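PDB 6ZZ5: SmhB from Serratia marcescens, which is a component of the tripartite alpha-pore-forming toxin Smh, here in its soluble form, and probably takes part in forming membrane pores. Local coordinates for residues 81-86 / 319-324; 5-10 / 285-290. All blocks are in the same frame, centred on the assembly; numbering follows the deposited sequence.

Contact 1 (81-86 / 319-324); sequences DYFETQ and TSVTKV. With EDO (1,2-ethanediol), chain I.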
loop_
_atom_site.group_PDB
_atom_site.type_symbol
_atom_site.label_atom_id
_atom_site.label_comp_id
_atom_site.label_asym_id
_atom_site.label_seq_id
_atom_site.Cartn_x
_atom_site.Cartn_y
_atom_site.Cartn_z
ATOM N N ASP A 81 -14.783 -14.627 6.429
ATOM C CA ASP A 81 -15.196 -15.752 7.309
ATOM C C ASP A 81 -16.081 -15.185 8.423
ATOM O O ASP A 81 -17.065 -15.864 8.774
ATOM C CB ASP A 81 -14.039 -16.548 7.887
ATOM C CG ASP A 81 -14.544 -17.606 8.868
ATOM O OD1 ASP A 81 -15.516 -18.379 8.530
ATOM O OD2 ASP A 81 -14.082 -17.531 9.994
ATOM N N TYR A 82 -15.783 -13.994 8.925
ATOM C CA TYR A 82 -16.628 -13.347 9.965
ATOM C C TYR A 82 -18.060 -13.174 9.424
ATOM O O TYR A 82 -19.009 -13.601 10.057
ATOM C CB TYR A 82 -16.091 -12.013 10.514
ATOM C CG TYR A 82 -17.180 -11.441 11.373
ATOM C CD1 TYR A 82 -17.383 -11.911 12.660
ATOM C CD2 TYR A 82 -18.139 -10.616 10.822
ATOM C CE1 TYR A 82 -18.470 -11.499 13.411
ATOM C CE2 TYR A 82 -19.253 -10.217 11.549
ATOM C CZ TYR A 82 -19.440 -10.694 12.839
ATOM O OH TYR A 82 -20.554 -10.337 13.547
ATOM N N PHE A 83 -18.222 -12.584 8.241
ATOM C CA PHE A 83 -19.534 -12.233 7.695
ATOM C C PHE A 83 -20.249 -13.505 7.233
ATOM O O PHE A 83 -21.490 -13.531 7.326
ATOM C CB PHE A 83 -19.432 -11.088 6.678
ATOM C CG PHE A 83 -19.318 -9.758 7.368
ATOM C CD1 PHE A 83 -20.355 -9.267 8.148
ATOM C CD2 PHE A 83 -18.121 -9.040 7.357
ATOM C CE1 PHE A 83 -20.232 -8.052 8.820
ATOM C CE2 PHE A 83 -18.007 -7.842 8.050
ATOM C CZ PHE A 83 -19.054 -7.350 8.779
ATOM N N GLU A 84 -19.536 -14.520 6.764
ATOM C CA GLU A 84 -20.172 -15.826 6.473
ATOM C C GLU A 84 -20.736 -16.424 7.786
ATOM O O GLU A 84 -21.822 -16.977 7.795
ATOM C CB GLU A 84 -19.208 -16.796 5.766
ATOM C CG GLU A 84 -18.877 -16.409 4.344
ATOM C CD GLU A 84 -20.031 -16.507 3.353
ATOM O OE1 GLU A 84 -21.126 -16.938 3.767
ATOM O OE2 GLU A 84 -19.800 -16.185 2.145
ATOM N N THR A 85 -20.005 -16.327 8.871
ATOM C CA THR A 85 -20.461 -16.838 10.187
ATOM C C THR A 85 -21.654 -15.972 10.650
ATOM O O THR A 85 -22.614 -16.536 11.177
ATOM C CB THR A 85 -19.320 -16.787 11.189
ATOM O OG1 THR A 85 -18.260 -17.619 10.699
ATOM C CG2 THR A 85 -19.769 -17.284 12.538
ATOM N N GLN A 86 -21.616 -14.672 10.433
ATOM C CA GLN A 86 -22.734 -13.788 10.821
ATOM C C GLN A 86 -23.952 -14.189 9.990
ATOM O O GLN A 86 -25.047 -14.262 10.560
ATOM C CB GLN A 86 -22.373 -12.323 10.727
ATOM C CG GLN A 86 -23.438 -11.426 11.352
ATOM C CD GLN A 86 -23.160 -9.952 11.215
ATOM O OE1 GLN A 86 -22.350 -9.397 11.962
ATOM N NE2 GLN A 86 -23.824 -9.325 10.258
ATOM N N THR A 319 -29.085 -6.306 4.482
ATOM C CA THR A 319 -28.789 -4.860 4.251
ATOM C C THR A 319 -27.346 -4.664 3.781
ATOM O O THR A 319 -27.217 -4.342 2.628
ATOM C CB THR A 319 -29.145 -3.971 5.459
ATOM O OG1 THR A 319 -28.423 -4.393 6.600
ATOM C CG2 THR A 319 -30.614 -3.991 5.750
ATOM N N SER A 320 -26.302 -4.823 4.599
ATOM C CA SER A 320 -24.942 -4.453 4.124
ATOM C C SER A 320 -24.005 -5.665 4.070
ATOM O O SER A 320 -22.826 -5.455 3.721
ATOM C CB SER A 320 -24.357 -3.287 4.897
ATOM O OG SER A 320 -23.253 -2.729 4.184
ATOM N N VAL A 321 -24.465 -6.909 4.343
ATOM C CA VAL A 321 -23.476 -8.015 4.417
ATOM C C VAL A 321 -23.093 -8.439 2.992
ATOM O O VAL A 321 -21.916 -8.731 2.739
ATOM C CB VAL A 321 -23.949 -9.148 5.320
ATOM C CG1 VAL A 321 -23.009 -10.305 5.251
ATOM C CG2 VAL A 321 -24.114 -8.603 6.741
ATOM N N THR A 322 -24.007 -8.397 2.058
ATOM C CA THR A 322 -23.764 -8.947 0.713
ATOM C C THR A 322 -22.678 -8.108 0.027
ATOM O O THR A 322 -21.810 -8.671 -0.639
ATOM C CB THR A 322 -25.055 -9.009 -0.102
ATOM O OG1 THR A 322 -25.834 -10.053 0.514
ATOM C CG2 THR A 322 -24.745 -9.353 -1.530
ATOM N N LYS A 323 -22.714 -6.806 0.231
ATOM C CA LYS A 323 -21.729 -5.892 -0.387
ATOM C C LYS A 323 -20.332 -6.201 0.186
ATOM O O LYS A 323 -19.366 -6.272 -0.563
ATOM C CB LYS A 323 -22.205 -4.455 -0.167
ATOM C CG LYS A 323 -21.196 -3.354 -0.518
ATOM C CD LYS A 323 -21.746 -1.962 -0.206
ATOM C CE LYS A 323 -22.085 -1.834 1.272
ATOM N NZ LYS A 323 -22.489 -0.463 1.650
ATOM N N VAL A 324 -20.208 -6.432 1.480
ATOM C CA VAL A 324 -18.923 -6.757 2.097
ATOM C C VAL A 324 -18.456 -8.109 1.573
ATOM O O VAL A 324 -17.246 -8.237 1.209
ATOM C CB VAL A 324 -18.961 -6.703 3.625
ATOM C CG1 VAL A 324 -17.608 -7.074 4.158
ATOM C CG2 VAL A 324 -19.406 -5.324 4.082
HETATM C C1 EDO I . -24.691 -7.154 14.027
HETATM O O1 EDO I . -25.131 -5.834 13.754
HETATM C C2 EDO I . -23.218 -7.235 14.091
HETATM O O2 EDO I . -22.618 -6.880 12.860
#
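Helix 44-92 passes the start of helix 321-336 with F83 facing V321, their CA atoms 6.6 Å apart. No hydrogen bond joins the two segments. The contact is carried by F83, which meets two valines one helical turn apart.

F83 CB lies 3.9 Å from V321 CG1. Further out, ring atom CD2 reaches V324 CG1 at 3.8 Å. Both methyls approach the ring at a slant. In each valine CG1 is anti to the backbone N (chi1 174° in V321), which brings this branch against the phenyl group. The other branch of V321, CG2, also reaches F83 CD1, and it touches the amide of Q86 at 3.6 Å from NE2.

Helix 44-92 also braces its own side chains. Y82 sets its CD2 edge atom 3.6 Å above the plane of the F83 ring, over its centre. Y82 OH donates to Q86 OE1 across 2.6 Å. The donor lies in the carbonyl plane, on a lone pair. Q86 runs extended beyond CG to meet it. A 1,2-ethanediol, probably from the crystallisation liquor, donates a second bond to OE1 from its O2 at 2.7 Å. E291 of helix 252-300 holds the same molecule. Around the pair, F83 also touches T5 of helix 4-30 and L325.

Across the segments the join is mainly apolar, phenyl against valine methyls, with one amide nitrogen lying against a methyl. Packing without hydrogen bonds makes the contact. Within helix 44-92 the polar bond runs from Y82 to Q86, and the 1,2-ethanediol adds a second donor in the crystal. The in-plane bond from Y82 probably helps set the turn of the amide, leaving NE2 beside the V321 methyl.

Contact 2 (5-10 / 285-290); sequences TLYMND and WDSLTS
A Met-aromatic contact between M8 and W285 ties helix 4-30 to helix 252-300 in the long helical bundle of this toxin component. The two short segments run nearly antiparallel, at 155° between their directions. Their axes come within 8.8 Å.

M8 places its methyl group over the six-membered ring of W285. CE stands 3.3 Å from the ring centroid, only 1° off the normal, and is almost equally far from all six ring atoms. This is a CH-pi contact of close to ideal aim. The sulfur sits over the same indole, with SD 4.2 Å from the centroid of the five-membered ring. The M8 chain bends at chi2 (-72°) and again at chi3, and these bends carry SD and CE over the indole. SD also lies 3.6 Å from the backbone N of W285. The methyl has a second apolar neighbour, L288 CD2, at 4.2 Å. W285 leads off away from helix 4-30 at its CB, yet its ring is where the methionine rests. N75 of helix 44-92 holds the indole NE1 by a hydrogen bond to OD1, which probably helps hold the ring in place under M8.

A smaller touch lies to one side. Y7 CD2 is 3.7 Å from S287 OG, which comes at the edge of the phenol ring near its plane. The S287 hydroxyl is hydrogen-bonded to the backbone O of A284 and not to the tyrosine, so this is packing alone.

Helix 44-92 closes in on this junction, with I79 against both M8 and W285 and Y82 against L288. Helix 99-151 packs on the indole through Q117 and S120. On helix 4-30, T5 and N9 touch V324 of helix 321-336.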
loop_
_atom_site.group_PDB
_atom_site.type_symbol
_atom_site.label_atom_id
_atom_site.label_comp_id
_atom_site.label_asym_id
_atom_site.label_seq_id
_atom_site.Cartn_x
_atom_site.Cartn_y
_atom_site.Cartn_z
ATOM N N THR A 5 -20.350 -2.564 10.343
ATOM C CA THR A 5 -20.229 -3.291 9.068
ATOM C C THR A 5 -19.702 -2.340 7.979
ATOM O O THR A 5 -18.911 -2.777 7.130
ATOM C CB THR A 5 -21.531 -3.974 8.659
ATOM O OG1 THR A 5 -21.802 -4.929 9.675
ATOM C CG2 THR A 5 -21.394 -4.610 7.299
ATOM N N LEU A 6 -20.104 -1.083 8.002
ATOM C CA LEU A 6 -19.659 -0.078 6.989
ATOM C C LEU A 6 -18.228 0.356 7.317
ATOM O O LEU A 6 -17.492 0.552 6.334
ATOM C CB LEU A 6 -20.638 1.099 6.941
ATOM C CG LEU A 6 -22.084 0.703 6.583
ATOM C CD1 LEU A 6 -23.035 1.896 6.674
ATOM C CD2 LEU A 6 -22.182 0.011 5.218
ATOM N N TYR A 7 -17.856 0.426 8.608
ATOM C CA TYR A 7 -16.462 0.751 8.997
ATOM C C TYR A 7 -15.573 -0.409 8.548
ATOM O O TYR A 7 -14.487 -0.147 8.023
ATOM C CB TYR A 7 -16.266 0.913 10.506
ATOM C CG TYR A 7 -16.794 2.145 11.175
ATOM C CD1 TYR A 7 -16.712 3.391 10.568
ATOM C CD2 TYR A 7 -17.271 2.087 12.485
ATOM C CE1 TYR A 7 -17.153 4.537 11.220
ATOM C CE2 TYR A 7 -17.758 3.215 13.135
ATOM C CZ TYR A 7 -17.680 4.446 12.502
ATOM O OH TYR A 7 -18.131 5.566 13.142
ATOM N N MET A 8 -16.012 -1.661 8.777
ATOM C CA MET A 8 -15.321 -2.881 8.292
ATOM C C MET A 8 -15.090 -2.789 6.779
ATOM O O MET A 8 -13.966 -3.053 6.331
ATOM C CB MET A 8 -16.069 -4.167 8.628
ATOM C CG MET A 8 -16.127 -4.469 10.168
ATOM S SD MET A 8 -14.532 -4.982 10.854
ATOM C CE MET A 8 -14.462 -6.587 10.013
ATOM N N ASN A 9 -16.130 -2.500 6.018
ATOM C CA ASN A 9 -16.057 -2.451 4.555
ATOM C C ASN A 9 -15.078 -1.347 4.138
ATOM O O ASN A 9 -14.257 -1.604 3.236
ATOM C CB ASN A 9 -17.442 -2.245 3.934
ATOM C CG ASN A 9 -17.384 -2.502 2.452
ATOM O OD1 ASN A 9 -17.002 -3.594 2.017
ATOM N ND2 ASN A 9 -17.804 -1.519 1.681
ATOM N N ASP A 10 -15.181 -0.152 4.728
ATOM C CA ASP A 10 -14.314 0.984 4.340
ATOM C C ASP A 10 -12.867 0.657 4.708
ATOM O O ASP A 10 -12.001 1.010 3.919
ATOM C CB ASP A 10 -14.736 2.281 5.024
ATOM C CG ASP A 10 -16.067 2.802 4.520
ATOM O OD1 ASP A 10 -16.520 2.364 3.413
ATOM O OD2 ASP A 10 -16.636 3.628 5.236
ATOM N N TRP A 285 -12.491 -3.458 13.395
ATOM C CA TRP A 285 -12.695 -4.703 14.169
ATOM C C TRP A 285 -13.098 -4.354 15.603
ATOM O O TRP A 285 -13.945 -5.047 16.143
ATOM C CB TRP A 285 -11.435 -5.562 14.157
ATOM C CG TRP A 285 -11.201 -6.301 12.891
ATOM C CD1 TRP A 285 -10.192 -6.111 11.979
ATOM C CD2 TRP A 285 -11.927 -7.460 12.444
ATOM N NE1 TRP A 285 -10.267 -7.039 10.980
ATOM C CE2 TRP A 285 -11.318 -7.881 11.229
ATOM C CE3 TRP A 285 -13.055 -8.136 12.915
ATOM C CZ2 TRP A 285 -11.753 -8.988 10.512
ATOM C CZ3 TRP A 285 -13.473 -9.248 12.215
ATOM C CH2 TRP A 285 -12.865 -9.624 11.001
ATOM N N ASP A 286 -12.474 -3.329 16.215
ATOM C CA ASP A 286 -12.808 -2.948 17.607
ATOM C C ASP A 286 -14.310 -2.605 17.700
ATOM O O ASP A 286 -14.952 -2.991 18.701
ATOM C CB ASP A 286 -11.951 -1.789 18.118
ATOM C CG ASP A 286 -12.100 -1.648 19.621
ATOM O OD1 ASP A 286 -11.785 -2.623 20.327
ATOM O OD2 ASP A 286 -12.569 -0.593 20.058
ATOM N N SER A 287 -14.839 -1.877 16.720
ATOM C CA SER A 287 -16.254 -1.425 16.761
ATOM C C SER A 287 -17.151 -2.659 16.650
ATOM O O SER A 287 -18.165 -2.696 17.336
ATOM C CB SER A 287 -16.587 -0.381 15.752
ATOM O OG SER A 287 -16.625 -0.928 14.440
ATOM N N LEU A 288 -16.774 -3.636 15.829
ATOM C CA LEU A 288 -17.544 -4.875 15.641
ATOM C C LEU A 288 -17.485 -5.698 16.939
ATOM O O LEU A 288 -18.553 -6.086 17.420
ATOM C CB LEU A 288 -17.024 -5.661 14.431
ATOM C CG LEU A 288 -17.676 -7.019 14.209
ATOM C CD1 LEU A 288 -19.159 -6.778 13.845
ATOM C CD2 LEU A 288 -16.949 -7.806 13.138
ATOM N N THR A 289 -16.315 -5.969 17.505
ATOM C CA THR A 289 -16.213 -6.798 18.743
ATOM C C THR A 289 -16.953 -6.122 19.906
ATOM O O THR A 289 -17.659 -6.822 20.653
ATOM C CB THR A 289 -14.762 -7.128 19.082
ATOM O OG1 THR A 289 -14.111 -5.876 19.207
ATOM C CG2 THR A 289 -14.095 -7.918 17.997
ATOM N N SER A 290 -16.821 -4.814 20.031
ATOM C CA SER A 290 -17.529 -4.017 21.064
ATOM C C SER A 290 -19.038 -4.202 20.916
ATOM O O SER A 290 -19.725 -4.411 21.958
ATOM C CB SER A 290 -17.180 -2.569 20.984
ATOM O OG SER A 290 -15.900 -2.354 21.517
#

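Overall arrangement
Contacts 1 and 2 have centres 11 Å apart, on the same side of the chain's centre. Both are buried, though contact 2 reaches the surface at Y7. They share no helix: contact 1 joins 44-92 to 321-336, and contact 2 joins 4-30 to 252-300. Helix 4-30, one side of contact 2, also packs on both helices of contact 1; L6, for example, touches K323. Y82 connects them too, lying against F83 in one and touching L288 in the other. Both rely on packing without hydrogen bonds between segments. Contact 1 sets a phenyl ring against branched aliphatic chains beside a polar amide, whereas contact 2 lays a flexible thioether over an indole.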